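Local atomic coordinates of putative alpha-L-fucosidase (Bacteroides thetaiotaomicron, PDB entry 3EYP), a protein that is probably an alpha-L-fucosidase of glycoside hydrolase family 29, removing terminal alpha-linked L-fucose from glycans. Residues 33-38 and 298-303; 257-262 and 306-311; 354-359 and 384-389; 394-399 and 421-426. All coordinates share one frame; numbering follows the deposited sequence.

Contact 1 of 4, residues 33-38 and 298-303; sequences FEEYVN and PDRRGL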
# COMPACT_ATOMS: atom_id res chain seq x y z
N PHE A 33 -4.85 -11.26 -23.79
CA PHE A 33 -5.39 -12.08 -24.92
C PHE A 33 -4.34 -12.30 -25.97
O PHE A 33 -4.56 -13.01 -26.99
CB PHE A 33 -6.65 -11.47 -25.48
CG PHE A 33 -7.76 -11.56 -24.51
CD1 PHE A 33 -8.53 -12.68 -24.45
CD2 PHE A 33 -7.89 -10.60 -23.51
CE1 PHE A 33 -9.50 -12.80 -23.46
CE2 PHE A 33 -8.85 -10.73 -22.54
CZ PHE A 33 -9.62 -11.82 -22.50
N GLU A 34 -3.17 -11.73 -25.69
CA GLU A 34 -1.98 -11.98 -26.52
C GLU A 34 -1.19 -13.06 -25.88
O GLU A 34 -1.42 -13.41 -24.73
CB GLU A 34 -1.11 -10.74 -26.68
CG GLU A 34 -1.71 -9.58 -27.46
CD GLU A 34 -0.63 -8.70 -28.09
OE1 GLU A 34 -0.11 -7.75 -27.47
OE2 GLU A 34 -0.24 -8.97 -29.25
N GLU A 35 -0.23 -13.61 -26.64
CA GLU A 35 0.61 -14.69 -26.13
C GLU A 35 1.88 -14.12 -25.48
O GLU A 35 2.72 -13.48 -26.09
CB GLU A 35 0.95 -15.70 -27.23
CG GLU A 35 -0.25 -16.22 -28.02
CD GLU A 35 -1.38 -16.84 -27.18
OE1 GLU A 35 -1.12 -17.71 -26.31
OE2 GLU A 35 -2.56 -16.49 -27.42
N TYR A 36 1.91 -14.30 -24.18
CA TYR A 36 3.03 -13.90 -23.37
C TYR A 36 3.40 -12.45 -23.49
O TYR A 36 4.54 -12.15 -23.76
CB TYR A 36 4.25 -14.70 -23.77
CG TYR A 36 4.25 -16.12 -23.34
CD1 TYR A 36 4.17 -16.45 -22.01
CD2 TYR A 36 4.42 -17.14 -24.28
CE1 TYR A 36 4.21 -17.75 -21.60
CE2 TYR A 36 4.47 -18.45 -23.88
CZ TYR A 36 4.36 -18.75 -22.54
OH TYR A 36 4.39 -20.06 -22.13
N VAL A 37 2.43 -11.57 -23.31
CA VAL A 37 2.65 -10.10 -23.34
C VAL A 37 2.36 -9.42 -22.03
O VAL A 37 1.26 -9.56 -21.46
CB VAL A 37 1.88 -9.43 -24.52
CG1 VAL A 37 2.02 -7.95 -24.48
CG2 VAL A 37 2.34 -9.99 -25.86
N ASN A 38 3.36 -8.69 -21.54
CA ASN A 38 3.21 -7.83 -20.39
C ASN A 38 3.22 -6.36 -20.62
O ASN A 38 2.78 -5.57 -19.81
CB ASN A 38 4.26 -8.19 -19.33
CG ASN A 38 4.06 -9.56 -18.74
OD1 ASN A 38 2.97 -9.92 -18.25
ND2 ASN A 38 5.13 -10.35 -18.78
N PRO A 298 -6.47 -11.19 -13.75
CA PRO A 298 -7.52 -12.07 -14.27
C PRO A 298 -7.08 -12.76 -15.56
O PRO A 298 -6.30 -12.23 -16.36
CB PRO A 298 -8.66 -11.12 -14.54
CG PRO A 298 -8.34 -9.86 -13.68
CD PRO A 298 -6.89 -9.79 -13.76
N ASP A 299 -7.62 -13.94 -15.75
CA ASP A 299 -7.35 -14.74 -16.91
C ASP A 299 -8.23 -14.41 -18.11
O ASP A 299 -8.97 -13.46 -18.15
CB ASP A 299 -7.37 -16.23 -16.55
CG ASP A 299 -8.74 -16.79 -16.45
OD1 ASP A 299 -9.68 -15.96 -16.35
OD2 ASP A 299 -8.86 -18.06 -16.52
N ARG A 300 -8.14 -15.25 -19.12
CA ARG A 300 -8.86 -14.99 -20.35
C ARG A 300 -10.34 -15.25 -20.16
O ARG A 300 -11.11 -14.87 -20.98
CB ARG A 300 -8.34 -15.82 -21.50
CG ARG A 300 -6.98 -15.40 -21.99
CD ARG A 300 -6.50 -16.16 -23.23
NE ARG A 300 -5.21 -15.61 -23.62
CZ ARG A 300 -4.37 -16.18 -24.45
NH1 ARG A 300 -4.72 -17.32 -25.04
NH2 ARG A 300 -3.20 -15.59 -24.72
N ARG A 301 -10.71 -15.98 -19.12
CA ARG A 301 -12.13 -16.09 -18.74
C ARG A 301 -12.64 -14.84 -18.10
O ARG A 301 -13.85 -14.60 -18.02
CB ARG A 301 -12.37 -17.28 -17.80
CG ARG A 301 -12.22 -18.62 -18.55
CD ARG A 301 -12.23 -19.82 -17.63
NE ARG A 301 -11.06 -19.84 -16.75
CZ ARG A 301 -10.81 -20.82 -15.87
NH1 ARG A 301 -11.62 -21.86 -15.80
NH2 ARG A 301 -9.75 -20.77 -15.08
N GLY A 302 -11.69 -14.06 -17.61
CA GLY A 302 -11.99 -12.88 -16.80
C GLY A 302 -12.17 -13.19 -15.32
O GLY A 302 -12.99 -12.55 -14.62
N LEU A 303 -11.41 -14.17 -14.88
CA LEU A 303 -11.43 -14.68 -13.48
C LEU A 303 -10.09 -14.71 -12.81
O LEU A 303 -9.06 -14.89 -13.46
CB LEU A 303 -11.97 -16.10 -13.40
CG LEU A 303 -13.40 -16.33 -13.96
CD1 LEU A 303 -13.48 -17.85 -14.25
CD2 LEU A 303 -14.51 -15.83 -13.05
O HOH W 1 -4.21 -18.90 -27.71
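Arg300 slides past Phe33 to reach Glu34 and Glu35, tying together two beta-alpha loops of the TIM-barrel domain, one after strand 291-295 and one after strand 22-26. Arg300 holds the second place of a type I turn that runs from Asp299 to Gly302. Its CB sits 3.8 Å from Phe33 CE1, and CG lies 4.0 Å from Phe33 CD1, so the aliphatic part is matched by an aromatic ring. From CG to NE the chain is extended (chi2 -175°, chi3 177°), carrying the guanidinium beyond the ring. NE passes beside Phe33 CA and bonds to Thr32 O. At the tip, NH2 makes a weak, bent bond of 2.8 Å to Glu34 O and a salt bridge of 2.9 Å to Glu35 OE2. NH2 comes to Glu35 OE2 from above the carboxylate plane, the two flat groups standing 79° apart. Glu35 is modelled in two conformers, so this ion pair may be partial. A leucine in place of Arg300 would probably leave Glu34 O and the Glu35 carboxylate without their shared donor. In the conformer described, a water donates to Glu35 OE2 and accepts from Arg300 NH1 at 3.1 Å.

Contact 2 of 4, residues 257-262 and 306-311; sequences SIRPSW and STDSLH
The loop following strand 253-257 passes the first turn of helix 306-323 with the CA atoms of Ile258 and Asp308 6.8 Å apart. Both residues send CB toward the other segment. Asp308 carries the contact: chi1 of -56° puts its CG opposite the carbonyl carbon, and the carboxylate leaves the helix to meet Arg259. The arginine grips it side-on, NE and NH2 each taking one oxygen. NE reaches OD2 of Asp308 at 2.7 Å with an N-H...O angle of 163°, while NH2 reaches OD1 of Asp308 at 3.0 Å. Both oxygens use their syn lone pairs, although the two planes are twisted 35° apart. NH2 of Arg259 also forms a salt bridge with Asp269, and NH1 bonds weakly to His265 O, so this buried guanidinium is paired with two carboxylates, which would probably more than balance its charge. Ile258 packs alongside: its CG2 lies 3.4 Å from Asp308 OD2, and its CD1 rests 3.5 Å from Asp308 O, a branched apolar residue shielding one flank of the carboxylate. Within the loop, Ser257 OG donates to Ser261 O at 2.7 Å, bracing the bend that presents Arg259. Placing an aspartate near the N-terminus of a helix should also suit the helix dipole. A loop leaving the C-terminal end of one barrel strand is thus pinned to the helix that follows the next strand, as in a beta/alpha TIM barrel.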
# COMPACT_ATOMS: atom_id res chain seq x y z
N SER A 257 3.42 -7.96 -7.78
CA SER A 257 2.57 -9.00 -8.28
C SER A 257 2.62 -10.30 -7.48
O SER A 257 3.64 -10.76 -6.96
CB SER A 257 2.88 -9.28 -9.76
OG SER A 257 1.84 -10.04 -10.37
N ILE A 258 1.46 -10.92 -7.39
CA ILE A 258 1.38 -12.25 -6.75
C ILE A 258 2.05 -13.34 -7.64
O ILE A 258 2.29 -14.45 -7.20
CB ILE A 258 -0.08 -12.64 -6.44
CG1 ILE A 258 -0.17 -13.63 -5.27
CG2 ILE A 258 -0.85 -13.21 -7.71
CD1 ILE A 258 -1.64 -13.65 -4.71
N ARG A 259 2.35 -12.96 -8.88
CA ARG A 259 3.02 -13.84 -9.85
C ARG A 259 4.32 -13.19 -10.36
O ARG A 259 4.60 -12.08 -10.01
CB ARG A 259 2.11 -14.12 -11.05
CG ARG A 259 0.90 -14.96 -10.71
CD ARG A 259 -0.31 -14.73 -11.68
NE ARG A 259 -1.30 -15.74 -11.44
CZ ARG A 259 -1.49 -16.81 -12.20
NH1 ARG A 259 -0.77 -16.97 -13.29
NH2 ARG A 259 -2.40 -17.72 -11.84
N PRO A 260 5.11 -13.91 -11.18
CA PRO A 260 6.33 -13.31 -11.72
C PRO A 260 6.02 -12.12 -12.64
O PRO A 260 6.75 -11.12 -12.64
CB PRO A 260 7.01 -14.45 -12.47
CG PRO A 260 6.56 -15.72 -11.71
CD PRO A 260 5.09 -15.38 -11.37
N SER A 261 4.87 -12.20 -13.32
CA SER A 261 4.47 -11.14 -14.26
C SER A 261 3.26 -10.38 -13.75
O SER A 261 2.56 -10.85 -12.87
CB SER A 261 4.12 -11.70 -15.67
OG SER A 261 5.14 -12.45 -16.33
N TRP A 262 2.98 -9.25 -14.38
CA TRP A 262 1.84 -8.39 -13.97
C TRP A 262 0.52 -8.82 -14.64
O TRP A 262 -0.54 -8.74 -14.06
CB TRP A 262 2.07 -6.95 -14.31
CG TRP A 262 3.10 -6.35 -13.44
CD1 TRP A 262 4.42 -6.18 -13.74
CD2 TRP A 262 2.91 -5.81 -12.12
NE1 TRP A 262 5.07 -5.55 -12.68
CE2 TRP A 262 4.16 -5.33 -11.68
CE3 TRP A 262 1.82 -5.72 -11.26
CZ2 TRP A 262 4.34 -4.78 -10.41
CZ3 TRP A 262 2.01 -5.12 -10.01
CH2 TRP A 262 3.26 -4.66 -9.61
N SER A 306 -7.52 -19.62 -8.91
CA SER A 306 -7.68 -20.25 -7.59
C SER A 306 -6.49 -20.15 -6.68
O SER A 306 -6.59 -19.85 -5.50
CB SER A 306 -8.09 -21.73 -7.73
OG SER A 306 -7.24 -22.55 -8.52
N THR A 307 -5.32 -20.41 -7.22
CA THR A 307 -4.12 -20.39 -6.36
C THR A 307 -3.92 -19.00 -5.78
O THR A 307 -3.65 -18.80 -4.60
CB THR A 307 -2.90 -20.88 -7.11
OG1 THR A 307 -3.19 -22.17 -7.61
CG2 THR A 307 -1.68 -20.95 -6.19
N ASP A 308 -4.06 -18.01 -6.63
CA ASP A 308 -3.86 -16.62 -6.25
C ASP A 308 -4.78 -16.30 -5.10
O ASP A 308 -4.42 -15.69 -4.09
CB ASP A 308 -4.23 -15.68 -7.43
CG ASP A 308 -3.46 -15.98 -8.72
OD1 ASP A 308 -3.21 -17.16 -8.99
OD2 ASP A 308 -3.12 -15.04 -9.51
N SER A 309 -6.02 -16.71 -5.30
CA SER A 309 -7.08 -16.48 -4.31
C SER A 309 -6.81 -17.20 -2.97
O SER A 309 -7.05 -16.63 -1.85
CB SER A 309 -8.45 -16.86 -4.86
OG SER A 309 -8.90 -16.00 -5.89
N LEU A 310 -6.33 -18.42 -3.10
CA LEU A 310 -6.05 -19.29 -1.94
C LEU A 310 -4.97 -18.68 -1.05
O LEU A 310 -5.11 -18.56 0.16
CB LEU A 310 -5.54 -20.66 -2.41
CG LEU A 310 -5.18 -21.65 -1.30
CD1 LEU A 310 -6.41 -21.92 -0.46
CD2 LEU A 310 -4.58 -22.90 -1.92
N HIS A 311 -3.85 -18.35 -1.68
CA HIS A 311 -2.70 -17.82 -0.98
C HIS A 311 -2.96 -16.51 -0.25
O HIS A 311 -2.47 -16.33 0.84
CB HIS A 311 -1.49 -17.72 -1.93
CG HIS A 311 -0.95 -19.06 -2.34
ND1 HIS A 311 0.25 -19.23 -2.98
CD2 HIS A 311 -1.49 -20.30 -2.22
CE1 HIS A 311 0.43 -20.52 -3.24
NE2 HIS A 311 -0.62 -21.19 -2.80

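Contact 3 of 4, residues 354-359 and 384-389; sequences NTYFAG and EEVIEL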
# COMPACT_ATOMS: atom_id res chain seq x y z
N ASN A 354 -8.13 4.95 19.28
CA ASN A 354 -7.77 6.37 19.48
C ASN A 354 -6.85 6.71 20.66
O ASN A 354 -6.31 7.81 20.73
CB ASN A 354 -9.04 7.19 19.64
CG ASN A 354 -9.89 7.17 18.37
OD1 ASN A 354 -11.13 7.03 18.46
ND2 ASN A 354 -9.25 7.29 17.20
N THR A 355 -6.68 5.79 21.58
CA THR A 355 -5.81 6.06 22.75
C THR A 355 -4.35 5.76 22.45
O THR A 355 -4.00 5.00 21.55
CB THR A 355 -6.22 5.23 23.94
OG1 THR A 355 -6.17 3.86 23.57
CG2 THR A 355 -7.66 5.58 24.34
N TYR A 356 -3.50 6.40 23.24
CA TYR A 356 -2.06 6.17 23.17
C TYR A 356 -1.31 6.54 24.42
O TYR A 356 -1.75 7.38 25.18
CB TYR A 356 -1.50 6.95 21.99
CG TYR A 356 -1.86 8.40 21.93
CD1 TYR A 356 -0.97 9.36 22.37
CD2 TYR A 356 -3.06 8.82 21.40
CE1 TYR A 356 -1.24 10.67 22.28
CE2 TYR A 356 -3.35 10.18 21.31
CZ TYR A 356 -2.42 11.08 21.78
OH TYR A 356 -2.63 12.42 21.74
N PHE A 357 -0.18 5.85 24.61
CA PHE A 357 0.89 6.30 25.50
C PHE A 357 1.58 7.57 24.98
O PHE A 357 1.85 7.69 23.78
CB PHE A 357 1.94 5.21 25.69
CG PHE A 357 3.19 5.69 26.37
CD1 PHE A 357 3.13 6.20 27.67
CD2 PHE A 357 4.40 5.72 25.68
CE1 PHE A 357 4.27 6.67 28.26
CE2 PHE A 357 5.51 6.20 26.25
CZ PHE A 357 5.47 6.68 27.56
N ALA A 358 1.89 8.49 25.88
CA ALA A 358 2.74 9.63 25.51
C ALA A 358 3.62 10.05 26.65
O ALA A 358 3.28 9.84 27.83
CB ALA A 358 1.93 10.85 25.03
N GLY A 359 4.71 10.66 26.25
CA GLY A 359 5.69 11.29 27.09
C GLY A 359 5.45 12.77 27.28
O GLY A 359 4.50 13.36 26.79
N GLU A 384 3.02 0.80 16.82
CA GLU A 384 2.25 1.79 16.03
C GLU A 384 2.26 3.17 16.65
O GLU A 384 1.90 3.36 17.80
CB GLU A 384 0.79 1.34 15.84
CG GLU A 384 0.66 -0.01 15.18
CD GLU A 384 -0.76 -0.55 15.18
OE1 GLU A 384 -1.65 0.00 15.86
OE2 GLU A 384 -1.01 -1.56 14.51
N GLU A 385 2.69 4.13 15.85
CA GLU A 385 2.78 5.53 16.23
C GLU A 385 1.49 6.27 15.89
O GLU A 385 0.69 5.86 15.02
CB GLU A 385 3.99 6.17 15.50
CG GLU A 385 4.63 7.31 16.21
CD GLU A 385 6.03 7.67 15.64
OE1 GLU A 385 6.33 7.24 14.48
OE2 GLU A 385 6.80 8.38 16.35
N VAL A 386 1.27 7.35 16.64
CA VAL A 386 0.17 8.27 16.38
C VAL A 386 0.58 9.16 15.21
O VAL A 386 1.15 10.18 15.38
CB VAL A 386 -0.18 9.14 17.66
CG1 VAL A 386 -1.36 10.09 17.38
CG2 VAL A 386 -0.52 8.23 18.86
N ILE A 387 0.25 8.74 14.00
CA ILE A 387 0.84 9.37 12.83
C ILE A 387 0.40 10.77 12.52
O ILE A 387 1.13 11.54 11.91
CB ILE A 387 0.77 8.47 11.57
CG1 ILE A 387 -0.67 8.14 11.19
CG2 ILE A 387 1.61 7.25 11.80
CD1 ILE A 387 -0.77 7.30 9.84
N GLU A 388 -0.80 11.12 12.96
CA GLU A 388 -1.29 12.51 12.87
C GLU A 388 -0.33 13.47 13.57
O GLU A 388 -0.29 14.67 13.27
CB GLU A 388 -2.67 12.63 13.53
CG GLU A 388 -3.76 11.86 12.84
CD GLU A 388 -3.93 10.43 13.34
OE1 GLU A 388 -3.04 9.90 14.08
OE2 GLU A 388 -4.97 9.81 13.01
N LEU A 389 0.48 12.93 14.47
CA LEU A 389 1.34 13.75 15.32
C LEU A 389 2.77 13.75 14.80
O LEU A 389 3.66 14.40 15.35
CB LEU A 389 1.31 13.28 16.78
CG LEU A 389 0.00 13.62 17.52
CD1 LEU A 389 0.07 13.21 18.98
CD2 LEU A 389 -0.33 15.12 17.36
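Tyr356 lays one face of its ring on Val386, the two side chains crossing at about a right angle. The methyl CG2 of Val386 stands over that face, 3.7 Å from the ring centroid and 26° off the normal, a CH-pi contact displaced toward the root of the ring. Its shortest approach is accordingly to Tyr356 CG, at 3.4 Å, and it is nearly as close to Tyr356 CB. The tyrosine has CG lodged between the backbone N and the carbonyl carbon (chi1 51°), which swings the ring across toward the valine. Leu389 comes in at the far end, again about perpendicular to the tyrosine, with CD1 3.9 Å from Tyr356 OH. A short 3-10 turn, marked by the bond from Leu389 N to Val386 O, brings these two apolar residues round to serve the same ring. Compact and apolar, Val386 offers one methyl to the ring face while it also packs on Ala447 and His449. A serine in place of Tyr356 would probably open a gap over Val386 CG2 and leave Leu389 CD1 without the phenol end it packs against. A glycerol, probably from the crystallisation liquor, accepts a hydrogen bond from the backbone N of Tyr356. Tyr356, just before strand 357-358, and Val386, just after strand 380-385, flank strand 447-454 in one sheet of the domain, consistent with the beta-sandwich of the F5/8 type C family.

Contact 4 of 4, residues 394-399 and 421-426; sequences TKWSVE and HKWIVR
Trp396 of strand 393-401 meets Trp423 and Val425 across the interior of the beta-sandwich, its own strand in one antiparallel sheet and theirs in the other. Along the second segment the contact begins at Trp423, which points inward. The six-membered ring of Trp396 turns its edge toward the face of the five-membered ring of Trp423, an offset edge-to-face pair with centroids 5.9 Å apart and planes at 75°. The closest atoms are Trp396 CZ2 and Trp423 CD1, at 4.0 Å. In Trp396, CG lies between the backbone N and the carbonyl carbon (chi1 59°), and the bulk of the two indoles spans backbones whose CA atoms are 11.2 Å apart at Trp396 and Trp423, a distance that calls for large side chains. Ile424 turns its CB away and packs on helix 275-283, against which Arg426 also lies, pairing with Asp280 and making a cation-pi contact with Trp279. Between them Val425 points back in, its CG2 4.2 Å from Trp396 CH2, a compact branched residue beside the indole. The alternation of the strand thus largely gives one side to the sandwich core and the other to the barrel domain, although Trp423 also packs on Arg288. Across the core the chemistry is apolar and dispersive, and the one polar atom of the Trp396 ring, NE1, is satisfied by Ala418 O, so burying this tryptophan should cost little.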
# COMPACT_ATOMS: atom_id res chain seq x y z
N THR A 394 12.64 8.10 16.88
CA THR A 394 13.64 7.83 15.87
C THR A 394 14.66 6.79 16.22
O THR A 394 15.49 6.45 15.40
CB THR A 394 14.41 9.10 15.43
OG1 THR A 394 15.07 9.69 16.56
CG2 THR A 394 13.48 10.12 14.77
N LYS A 395 14.57 6.27 17.43
CA LYS A 395 15.38 5.09 17.78
C LYS A 395 14.68 4.33 18.87
O LYS A 395 14.14 4.94 19.80
CB LYS A 395 16.80 5.56 18.19
CG LYS A 395 17.75 4.46 18.49
CD LYS A 395 19.12 5.03 18.86
CE LYS A 395 20.02 3.95 19.44
NZ LYS A 395 21.18 4.59 20.19
N TRP A 396 14.59 3.03 18.70
CA TRP A 396 13.93 2.15 19.65
C TRP A 396 14.45 0.73 19.64
O TRP A 396 14.97 0.19 18.62
CB TRP A 396 12.40 2.15 19.48
CG TRP A 396 11.92 1.72 18.11
CD1 TRP A 396 11.88 2.47 16.99
CD2 TRP A 396 11.40 0.45 17.75
NE1 TRP A 396 11.35 1.75 15.95
CE2 TRP A 396 11.08 0.49 16.39
CE3 TRP A 396 11.20 -0.74 18.45
CZ2 TRP A 396 10.55 -0.61 15.71
CZ3 TRP A 396 10.69 -1.83 17.77
CH2 TRP A 396 10.36 -1.74 16.42
N SER A 397 14.34 0.12 20.81
CA SER A 397 14.75 -1.28 21.01
C SER A 397 13.80 -2.00 21.93
O SER A 397 13.07 -1.39 22.70
CB SER A 397 16.14 -1.39 21.59
OG SER A 397 17.05 -0.58 20.92
N VAL A 398 13.81 -3.31 21.81
CA VAL A 398 13.05 -4.17 22.68
C VAL A 398 13.97 -5.27 23.25
O VAL A 398 14.81 -5.86 22.57
CB VAL A 398 11.76 -4.77 21.96
CG1 VAL A 398 10.92 -5.62 22.93
CG2 VAL A 398 10.88 -3.64 21.31
N GLU A 399 13.80 -5.46 24.55
CA GLU A 399 14.50 -6.46 25.34
C GLU A 399 13.56 -7.28 26.19
O GLU A 399 12.38 -6.99 26.34
CB GLU A 399 15.52 -5.77 26.26
CG GLU A 399 16.44 -4.85 25.49
CD GLU A 399 17.25 -3.94 26.39
OE1 GLU A 399 16.75 -3.60 27.50
OE2 GLU A 399 18.37 -3.55 25.99
N HIS A 421 3.30 4.31 10.96
CA HIS A 421 1.98 3.68 10.99
C HIS A 421 1.99 2.36 11.66
O HIS A 421 1.11 1.99 12.44
CB HIS A 421 1.39 3.53 9.53
CG HIS A 421 0.05 2.89 9.50
ND1 HIS A 421 -0.16 1.65 8.94
CD2 HIS A 421 -1.15 3.30 9.99
CE1 HIS A 421 -1.44 1.33 9.06
NE2 HIS A 421 -2.06 2.32 9.68
N LYS A 422 3.00 1.61 11.33
CA LYS A 422 3.14 0.24 11.82
C LYS A 422 4.55 -0.22 11.50
O LYS A 422 5.09 0.11 10.45
CB LYS A 422 2.14 -0.69 11.14
CG LYS A 422 2.05 -2.09 11.78
CD LYS A 422 1.14 -3.04 10.90
CE LYS A 422 -0.18 -2.46 10.70
NZ LYS A 422 -1.16 -2.78 11.81
N TRP A 423 5.16 -0.89 12.48
CA TRP A 423 6.43 -1.54 12.26
C TRP A 423 6.36 -2.91 12.90
O TRP A 423 6.02 -3.04 14.09
CB TRP A 423 7.63 -0.72 12.80
CG TRP A 423 8.83 -1.04 12.00
CD1 TRP A 423 9.63 -2.12 12.14
CD2 TRP A 423 9.27 -0.36 10.85
NE1 TRP A 423 10.61 -2.13 11.16
CE2 TRP A 423 10.40 -1.05 10.35
CE3 TRP A 423 8.82 0.77 10.18
CZ2 TRP A 423 11.06 -0.64 9.22
CZ3 TRP A 423 9.56 1.22 9.04
CH2 TRP A 423 10.62 0.49 8.57
N ILE A 424 6.61 -3.92 12.08
CA ILE A 424 6.63 -5.32 12.59
C ILE A 424 8.03 -5.82 12.63
O ILE A 424 8.84 -5.53 11.73
CB ILE A 424 5.79 -6.25 11.65
CG1 ILE A 424 4.29 -5.84 11.68
CG2 ILE A 424 6.05 -7.77 11.98
CD1 ILE A 424 3.44 -6.47 10.56
N VAL A 425 8.34 -6.58 13.66
CA VAL A 425 9.62 -7.27 13.72
C VAL A 425 9.36 -8.75 13.96
O VAL A 425 8.48 -9.12 14.75
CB VAL A 425 10.56 -6.68 14.81
CG1 VAL A 425 11.73 -7.67 15.10
CG2 VAL A 425 11.08 -5.31 14.34
N ARG A 426 10.04 -9.57 13.19
CA ARG A 426 10.02 -11.00 13.40
C ARG A 426 11.39 -11.42 13.94
O ARG A 426 12.43 -10.84 13.59
CB ARG A 426 9.74 -11.76 12.09
CG ARG A 426 8.36 -11.55 11.51
CD ARG A 426 8.26 -12.27 10.23
NE ARG A 426 8.96 -11.48 9.23
CZ ARG A 426 9.08 -11.84 7.97
NH1 ARG A 426 8.50 -12.97 7.57
NH2 ARG A 426 9.73 -11.04 7.12

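How the contacts relate
The four contacts fall into two pairs, one in each domain. Contacts 1 and 2 belong to the TIM barrel, with centres 13 Å apart; their segments alternate along the chain, and they touch where Asn38 meets Ser261. Contacts 3 and 4 follow in series within the F5/8 type C domain, 14 Å apart between centres. Strands 380-385 and 423-432 are neighbours in one sheet, and a salt bridge between Glu384 and Lys422 links the two contacts. Between the pairs the distance is larger, with centres 45 Å apart for contacts 1 and 3 and 30 Å for contacts 2 and 4. Through strand 423-432 the sandwich is seated against the barrel, joining the two domains.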